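Cytosine-specific methyltransferase (Escherichia coli O157:H7 EDL933, PDB 3G7U) probably methylates cytosine at C5 in DNA with S-adenosyl-L-methionine as methyl donor, as a prophage-encoded C5-methyltransferase of the class I-like superfamily. Local coordinates at residues Leu146-Pro159 with Ile178-Val191. Numbering follows the deposited sequence.
Sequences LDPIKVKASDYGAP and ISDEVFMPKMIDPV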
ATOM      1  N   LEU A 146      -2.390 -21.076  -3.912  1.00 26.49           N
ATOM      2  CA  LEU A 146      -2.935 -21.174  -2.580  1.00 26.56           C
ATOM      3  C   LEU A 146      -4.361 -20.694  -2.643  1.00 24.13           C
ATOM      4  O   LEU A 146      -4.756 -19.916  -3.538  1.00 25.89           O
ATOM      5  CB  LEU A 146      -2.153 -20.347  -1.565  1.00 27.19           C
ATOM      6  CG  LEU A 146      -0.651 -20.576  -1.387  1.00 40.63           C
ATOM      7  CD1 LEU A 146      -0.146 -19.835  -0.168  1.00 41.78           C
ATOM      8  CD2 LEU A 146      -0.381 -22.062  -1.250  1.00 52.30           C
ATOM      9  N   ASP A 147      -5.166 -21.173  -1.701  1.00 28.57           N
ATOM     10  CA  ASP A 147      -6.520 -20.636  -1.588  1.00 30.79           C
ATOM     11  C   ASP A 147      -6.425 -19.142  -1.191  1.00 24.82           C
ATOM     12  O   ASP A 147      -5.431 -18.722  -0.626  1.00 26.31           O
ATOM     13  CB  ASP A 147      -7.343 -21.447  -0.582  1.00 30.00           C
ATOM     14  CG  ASP A 147      -8.027 -22.669  -1.212  1.00 33.95           C
ATOM     15  OD1 ASP A 147      -8.406 -22.669  -2.422  1.00 31.46           O
ATOM     16  OD2 ASP A 147      -8.219 -23.631  -0.458  1.00 29.92           O
ATOM     17  N   PRO A 148      -7.447 -18.347  -1.529  1.00 26.66           N
ATOM     18  CA  PRO A 148      -7.410 -16.912  -1.214  1.00 30.40           C
ATOM     19  C   PRO A 148      -7.207 -16.625   0.262  1.00 32.51           C
ATOM     20  O   PRO A 148      -7.801 -17.283   1.126  1.00 31.49           O
ATOM     21  CB  PRO A 148      -8.781 -16.440  -1.612  1.00 32.68           C
ATOM     22  CG  PRO A 148      -9.225 -17.402  -2.647  1.00 36.23           C
ATOM     23  CD  PRO A 148      -8.686 -18.711  -2.238  1.00 31.60           C
ATOM     24  N   ILE A 149      -6.335 -15.663   0.529  1.00 30.41           N
ATOM     25  CA  ILE A 149      -6.027 -15.185   1.867  1.00 30.83           C
ATOM     26  C   ILE A 149      -6.823 -13.873   1.980  1.00 33.54           C
ATOM     27  O   ILE A 149      -6.669 -12.986   1.164  1.00 29.03           O
ATOM     28  CB  ILE A 149      -4.486 -15.006   2.003  1.00 32.96           C
ATOM     29  CG1 ILE A 149      -3.778 -16.372   1.965  1.00 32.72           C
ATOM     30  CG2 ILE A 149      -4.103 -14.306   3.274  1.00 35.67           C
ATOM     31  CD1 ILE A 149      -2.293 -16.286   2.098  1.00 38.27           C
ATOM     32  N   LYS A 150      -7.761 -13.786   2.916  1.00 30.83           N
ATOM     33  CA  LYS A 150      -8.524 -12.549   3.109  1.00 31.07           C
ATOM     34  C   LYS A 150      -8.060 -12.019   4.447  1.00 29.68           C
ATOM     35  O   LYS A 150      -8.121 -12.722   5.470  1.00 30.98           O
ATOM     36  CB  LYS A 150     -10.036 -12.805   3.098  1.00 33.03           C
ATOM     37  CG  LYS A 150     -10.866 -11.512   3.029  1.00 35.78           C
ATOM     38  CD  LYS A 150     -12.380 -11.792   3.023  1.00 38.15           C
ATOM     39  CE  LYS A 150     -13.147 -10.504   2.707  1.00 44.16           C
ATOM     40  NZ  LYS A 150     -14.674 -10.608   2.637  1.00 41.64           N
ATOM     41  N   VAL A 151      -7.492 -10.822   4.462  1.00 28.78           N
ATOM     42  CA  VAL A 151      -6.931 -10.323   5.722  1.00 31.94           C
ATOM     43  C   VAL A 151      -7.571  -9.014   6.124  1.00 29.26           C
ATOM     44  O   VAL A 151      -8.024  -8.280   5.273  1.00 30.32           O
ATOM     45  CB  VAL A 151      -5.395 -10.135   5.691  1.00 36.63           C
ATOM     46  CG1 VAL A 151      -4.672 -11.463   5.491  1.00 42.96           C
ATOM     47  CG2 VAL A 151      -4.992  -9.142   4.628  1.00 32.75           C
ATOM     48  N   LYS A 152      -7.574  -8.739   7.419  1.00 29.07           N
ATOM     49  CA  LYS A 152      -8.015  -7.450   7.955  1.00 32.47           C
ATOM     50  C   LYS A 152      -6.726  -6.796   8.423  1.00 26.02           C
ATOM     51  O   LYS A 152      -5.989  -7.371   9.191  1.00 30.00           O
ATOM     52  CB  LYS A 152      -8.992  -7.665   9.128  1.00 34.23           C
ATOM     53  CG  LYS A 152      -9.739  -6.406   9.604  1.00 41.64           C
ATOM     54  CD  LYS A 152     -10.815  -6.723  10.663  1.00 42.63           C
ATOM     55  CE  LYS A 152     -10.185  -7.029  12.024  1.00 52.46           C
ATOM     56  NZ  LYS A 152     -11.174  -7.401  13.100  1.00 54.52           N
ATOM     57  N   ALA A 153      -6.457  -5.585   7.947  1.00 25.56           N
ATOM     58  CA  ALA A 153      -5.177  -4.951   8.185  1.00 24.81           C
ATOM     59  C   ALA A 153      -4.836  -4.805   9.631  1.00 23.29           C
ATOM     60  O   ALA A 153      -3.654  -4.911  10.024  1.00 25.69           O
ATOM     61  CB  ALA A 153      -5.102  -3.573   7.456  1.00 24.82           C
ATOM     62  N   SER A 154      -5.853  -4.540  10.444  1.00 26.00           N
ATOM     63  CA  SER A 154      -5.621  -4.273  11.873  1.00 28.77           C
ATOM     64  C   SER A 154      -5.073  -5.493  12.655  1.00 30.28           C
ATOM     65  O   SER A 154      -4.348  -5.331  13.654  1.00 31.09           O
ATOM     66  CB  SER A 154      -6.892  -3.719  12.526  1.00 29.53           C
ATOM     67  OG  SER A 154      -8.014  -4.513  12.236  1.00 35.00           O
ATOM     68  N   ASP A 155      -5.363  -6.692  12.144  1.00 29.84           N
ATOM     69  CA  ASP A 155      -4.796  -7.933  12.691  1.00 31.05           C
ATOM     70  C   ASP A 155      -3.282  -7.972  12.503  1.00 32.03           C
ATOM     71  O   ASP A 155      -2.607  -8.716  13.199  1.00 34.55           O
ATOM     72  CB  ASP A 155      -5.427  -9.156  12.035  1.00 31.49           C
ATOM     73  CG  ASP A 155      -6.890  -9.339  12.392  1.00 35.70           C
ATOM     74  OD1 ASP A 155      -7.367  -8.750  13.388  1.00 38.83           O
ATOM     75  OD2 ASP A 155      -7.583 -10.090  11.672  1.00 39.89           O
ATOM     76  N   TYR A 156      -2.738  -7.165  11.577  1.00 27.63           N
ATOM     77  CA  TYR A 156      -1.281  -7.133  11.390  1.00 29.59           C
ATOM     78  C   TYR A 156      -0.619  -5.910  11.974  1.00 28.29           C
ATOM     79  O   TYR A 156       0.587  -5.693  11.794  1.00 30.35           O
ATOM     80  CB  TYR A 156      -0.905  -7.296   9.917  1.00 32.46           C
ATOM     81  CG  TYR A 156      -1.271  -8.652   9.394  1.00 32.18           C
ATOM     82  CD1 TYR A 156      -0.316  -9.665   9.305  1.00 33.75           C
ATOM     83  CD2 TYR A 156      -2.577  -8.939   9.011  1.00 29.29           C
ATOM     84  CE1 TYR A 156      -0.658 -10.933   8.831  1.00 36.59           C
ATOM     85  CE2 TYR A 156      -2.932 -10.190   8.522  1.00 38.08           C
ATOM     86  CZ  TYR A 156      -1.970 -11.181   8.450  1.00 38.15           C
ATOM     87  OH  TYR A 156      -2.321 -12.405   7.965  1.00 37.25           O
ATOM     88  N   GLY A 157      -1.380  -5.132  12.731  1.00 27.63           N
ATOM     89  CA  GLY A 157      -0.777  -4.025  13.455  1.00 26.17           C
ATOM     90  C   GLY A 157      -0.809  -2.741  12.633  1.00 26.85           C
ATOM     91  O   GLY A 157      -0.079  -1.818  12.944  1.00 28.65           O
ATOM     92  N   ALA A 158      -1.619  -2.670  11.593  1.00 24.96           N
ATOM     93  CA  ALA A 158      -1.943  -1.406  10.948  1.00 27.05           C
ATOM     94  C   ALA A 158      -3.168  -0.762  11.565  1.00 25.82           C
ATOM     95  O   ALA A 158      -4.009  -1.437  12.004  1.00 28.15           O
ATOM     96  CB  ALA A 158      -2.165  -1.613   9.531  1.00 28.46           C
ATOM     97  N   PRO A 159      -3.268   0.555  11.576  1.00 25.21           N
ATOM     98  CA  PRO A 159      -4.355   1.207  12.293  1.00 24.05           C
ATOM     99  C   PRO A 159      -5.636   1.298  11.519  1.00 26.18           C
ATOM    100  O   PRO A 159      -6.333   2.209  11.712  1.00 30.78           O
ATOM    101  CB  PRO A 159      -3.829   2.614  12.515  1.00 19.31           C
ATOM    102  CG  PRO A 159      -2.430   2.539  12.356  1.00 22.53           C
ATOM    103  CD  PRO A 159      -2.150   1.474  11.380  1.00 23.10           C
ATOM    104  N   ILE A 178       3.581 -25.338   2.180  1.00 63.94           N
ATOM    105  CA  ILE A 178       3.136 -24.065   2.754  1.00 66.29           C
ATOM    106  C   ILE A 178       2.002 -24.223   3.756  1.00 66.04           C
ATOM    107  O   ILE A 178       0.849 -24.483   3.391  1.00 67.53           O
ATOM    108  CB  ILE A 178       2.723 -23.033   1.678  1.00 68.08           C
ATOM    109  CG1 ILE A 178       3.827 -22.865   0.631  1.00 69.25           C
ATOM    110  CG2 ILE A 178       2.390 -21.677   2.333  1.00 68.99           C
ATOM    111  CD1 ILE A 178       3.417 -22.019  -0.519  1.00 69.98           C
ATOM    112  N   SER A 179       2.348 -24.055   5.028  1.00 65.62           N
ATOM    113  CA  SER A 179       1.351 -23.957   6.089  1.00 64.01           C
ATOM    114  C   SER A 179       0.942 -22.497   6.230  1.00 62.84           C
ATOM    115  O   SER A 179       1.709 -21.588   5.876  1.00 60.49           O
ATOM    116  CB  SER A 179       1.911 -24.487   7.416  1.00 63.45           C
ATOM    117  OG  SER A 179       2.844 -23.591   8.007  1.00 60.79           O
ATOM    118  N   ASP A 180      -0.254 -22.272   6.765  1.00 60.89           N
ATOM    119  CA  ASP A 180      -0.750 -20.909   6.967  1.00 58.83           C
ATOM    120  C   ASP A 180      -0.037 -20.195   8.109  1.00 57.11           C
ATOM    121  O   ASP A 180      -0.076 -18.964   8.209  1.00 53.25           O
ATOM    122  CB  ASP A 180      -2.263 -20.919   7.173  1.00 60.46           C
ATOM    123  CG  ASP A 180      -3.027 -21.222   5.882  1.00 63.20           C
ATOM    124  OD1 ASP A 180      -2.627 -20.737   4.787  1.00 60.11           O
ATOM    125  OD2 ASP A 180      -4.039 -21.949   5.979  1.00 62.94           O
ATOM    126  N   GLU A 181       0.638 -20.976   8.956  1.00 57.35           N
ATOM    127  CA  GLU A 181       1.470 -20.434  10.030  1.00 58.59           C
ATOM    128  C   GLU A 181       2.295 -19.260   9.537  1.00 54.90           C
ATOM    129  O   GLU A 181       2.397 -18.247  10.238  1.00 57.79           O
ATOM    130  CB  GLU A 181       2.412 -21.498  10.606  1.00 60.78           C
ATOM    131  CG  GLU A 181       3.376 -20.969  11.669  1.00 67.15           C
ATOM    132  CD  GLU A 181       3.845 -22.048  12.636  1.00 77.60           C
ATOM    133  OE1 GLU A 181       4.127 -23.186  12.181  1.00 79.86           O
ATOM    134  OE2 GLU A 181       3.929 -21.753  13.855  1.00 80.33           O
ATOM    135  N   VAL A 182       2.846 -19.388   8.325  1.00 47.39           N
ATOM    136  CA  VAL A 182       3.792 -18.404   7.836  1.00 45.63           C
ATOM    137  C   VAL A 182       3.136 -17.026   7.652  1.00 41.33           C
ATOM    138  O   VAL A 182       3.751 -16.031   8.019  1.00 45.93           O
ATOM    139  CB  VAL A 182       4.631 -18.882   6.585  1.00 46.17           C
ATOM    140  CG1 VAL A 182       5.278 -20.261   6.855  1.00 50.73           C
ATOM    141  CG2 VAL A 182       3.813 -18.923   5.309  1.00 45.37           C
ATOM    142  N   PHE A 183       1.879 -17.011   7.206  1.00 34.21           N
ATOM    143  CA  PHE A 183       1.142 -15.773   6.879  1.00 38.95           C
ATOM    144  C   PHE A 183       0.266 -15.209   8.009  1.00 43.30           C
ATOM    145  O   PHE A 183      -0.232 -14.073   7.919  1.00 42.20           O
ATOM    146  CB  PHE A 183       0.284 -15.970   5.627  1.00 35.18           C
ATOM    147  CG  PHE A 183       1.073 -16.383   4.418  1.00 38.16           C
ATOM    148  CD1 PHE A 183       2.123 -15.594   3.961  1.00 30.02           C
ATOM    149  CD2 PHE A 183       0.780 -17.579   3.748  1.00 36.49           C
ATOM    150  CE1 PHE A 183       2.881 -15.983   2.834  1.00 36.88           C
ATOM    151  CE2 PHE A 183       1.521 -17.981   2.616  1.00 37.25           C
ATOM    152  CZ  PHE A 183       2.575 -17.181   2.154  1.00 34.72           C
ATOM    153  N   MET A 184       0.067 -16.007   9.059  1.00 42.87           N
ATOM    154  CA  MET A 184      -0.799 -15.633  10.163  1.00 40.93           C
ATOM    155  C   MET A 184      -0.053 -14.679  11.043  1.00 40.79           C
ATOM    156  O   MET A 184       1.156 -14.840  11.233  1.00 41.28           O
ATOM    157  CB  MET A 184      -1.130 -16.868  11.009  1.00 44.54           C
ATOM    158  CG  MET A 184      -2.201 -17.761  10.479  1.00 47.15           C
ATOM    159  SD  MET A 184      -2.131 -19.311  11.431  1.00 37.34           S
ATOM    160  CE  MET A 184      -2.655 -18.773  13.085  1.00 43.27           C
ATOM    161  N   PRO A 185      -0.775 -13.710  11.643  1.00 43.21           N
ATOM    162  CA  PRO A 185      -0.139 -12.764  12.542  1.00 45.75           C
ATOM    163  C   PRO A 185       0.168 -13.363  13.910  1.00 50.72           C
ATOM    164  O   PRO A 185      -0.689 -14.004  14.525  1.00 51.72           O
ATOM    165  CB  PRO A 185      -1.171 -11.643  12.670  1.00 46.31           C
ATOM    166  CG  PRO A 185      -2.473 -12.226  12.246  1.00 43.37           C
ATOM    167  CD  PRO A 185      -2.226 -13.481  11.496  1.00 41.08           C
ATOM    168  N   LYS A 186       1.394 -13.162  14.367  1.00 52.48           N
ATOM    169  CA  LYS A 186       1.775 -13.607  15.687  1.00 60.73           C
ATOM    170  C   LYS A 186       2.611 -12.555  16.393  1.00 61.13           C
ATOM    171  O   LYS A 186       3.478 -11.928  15.775  1.00 62.40           O
ATOM    172  CB  LYS A 186       2.471 -14.981  15.640  1.00 62.72           C
ATOM    173  CG  LYS A 186       3.709 -15.106  14.757  1.00 67.57           C
ATOM    174  CD  LYS A 186       4.444 -16.411  15.067  1.00 68.85           C
ATOM    175  CE  LYS A 186       5.856 -16.399  14.511  1.00 74.44           C
ATOM    176  NZ  LYS A 186       6.773 -17.237  15.329  1.00 77.37           N
ATOM    177  N   MET A 187       2.316 -12.363  17.683  1.00 60.91           N
ATOM    178  CA  MET A 187       2.961 -11.357  18.544  1.00 64.23           C
ATOM    179  C   MET A 187       2.701  -9.917  18.078  1.00 56.65           C
ATOM    180  O   MET A 187       3.595  -9.062  18.147  1.00 54.31           O
ATOM    181  CB  MET A 187       4.473 -11.612  18.686  1.00 66.36           C
ATOM    182  CG  MET A 187       4.869 -12.782  19.597  1.00 73.92           C
ATOM    183  SD  MET A 187       6.678 -12.907  19.689  1.00 76.29           S
ATOM    184  CE  MET A 187       7.092 -11.528  20.781  1.00 75.76           C
ATOM    185  N   ILE A 188       1.476  -9.667  17.614  1.00 51.88           N
ATOM    186  CA  ILE A 188       1.091  -8.352  17.069  1.00 49.50           C
ATOM    187  C   ILE A 188       0.308  -7.496  18.063  1.00 46.65           C
ATOM    188  O   ILE A 188      -0.800  -7.846  18.437  1.00 46.06           O
ATOM    189  CB  ILE A 188       0.223  -8.482  15.770  1.00 47.83           C
ATOM    190  CG1 ILE A 188       0.965  -9.214  14.646  1.00 49.15           C
ATOM    191  CG2 ILE A 188      -0.193  -7.113  15.281  1.00 49.39           C
ATOM    192  CD1 ILE A 188       2.246  -8.539  14.168  1.00 47.20           C
ATOM    193  N   ASP A 189       0.877  -6.365  18.475  1.00 46.92           N
ATOM    194  CA  ASP A 189       0.128  -5.395  19.280  1.00 48.21           C
ATOM    195  C   ASP A 189      -0.700  -4.475  18.374  1.00 45.52           C
ATOM    196  O   ASP A 189      -0.154  -3.896  17.426  1.00 43.35           O
ATOM    197  CB  ASP A 189       1.079  -4.584  20.157  1.00 50.90           C
ATOM    198  CG  ASP A 189       1.707  -5.426  21.265  1.00 60.32           C
ATOM    199  OD1 ASP A 189       0.944  -5.963  22.103  1.00 60.98           O
ATOM    200  OD2 ASP A 189       2.954  -5.557  21.288  1.00 61.34           O
ATOM    201  N   PRO A 190      -2.020  -4.371  18.644  1.00 42.67           N
ATOM    202  CA  PRO A 190      -2.944  -3.513  17.898  1.00 38.35           C
ATOM    203  C   PRO A 190      -2.572  -2.035  18.022  1.00 36.72           C
ATOM    204  O   PRO A 190      -2.052  -1.598  19.054  1.00 36.18           O
ATOM    205  CB  PRO A 190      -4.292  -3.778  18.556  1.00 39.71           C
ATOM    206  CG  PRO A 190      -3.943  -4.320  19.914  1.00 46.78           C
ATOM    207  CD  PRO A 190      -2.704  -5.105  19.722  1.00 42.97           C
ATOM    208  N   VAL A 191      -2.791  -1.283  16.945  1.00 33.38           N
ATOM    209  CA  VAL A 191      -2.441   0.133  16.924  1.00 28.09           C
ATOM    210  C   VAL A 191      -3.733   0.853  16.650  1.00 30.45           C
ATOM    211  O   VAL A 191      -4.274   0.728  15.566  1.00 29.36           O
ATOM    212  CB  VAL A 191      -1.418   0.469  15.798  1.00 31.70           C
ATOM    213  CG1 VAL A 191      -0.976   1.915  15.908  1.00 28.24           C
ATOM    214  CG2 VAL A 191      -0.204  -0.407  15.933  1.00 29.97           C
TER
HETATM  215  O   HOH W   1      -4.308 -20.120   1.848  1.00 39.27           O
HETATM  216  O   HOH W   2      -3.752  -2.713  14.499  1.00 29.22           O
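Tyr156, in the 3-10 turn that follows the edge strand 143-152 of the Rossmann-like methyltransferase sheet, packs on Pro185 of the long loop that runs from strand 163-171 to helix 193-196. The Pro185 ring is a bump laid over one face of the tyrosine ring, a CH-pi contact with Pro185 CG 4.1 Å from the Tyr156 ring centroid. The far end of the tyrosine is held too. Tyr156 OH donates to Phe183 O at 2.7 Å, tilted 23° from the carbonyl plane. Tyr358 meets the Tyr156 ring edge-to-face, and Ile359, also on helix 353-367, touches it.

Nearer the Leu146 end of the contact, Phe183 is the bump, set against the methyls of Leu146 and Ile149. Leu146 CD1 comes obliquely to Phe183 CE2, and Ile149 CD1 obliquely to Phe183 CD2. Ile149 is extended to CD1 (chi2 -180°), which brings that methyl to Phe183. Ile178 CD1 packs on Leu146 CD2.

At the end of the 3-10 turn 153-156, Ile188 CG2 presses on bare backbone. Ile188 CG2 lies 3.4 Å from Gly157 N and close to Tyr156 C, where glycine has no side chain in the way. Val191 CG2 rests 3.3 Å from Gly157 O, and Val191 CG1 meets the Pro159 ring. A water bridges the two segments here. It donates to Ser154 O and Ala158 O, and the water oxygen accepts from Val191 N at 3.0 Å. Val191 O is buried without a hydrogen-bond partner; Pro159 CA approaches Val191 O at 3.3 Å in a CA-H...O contact.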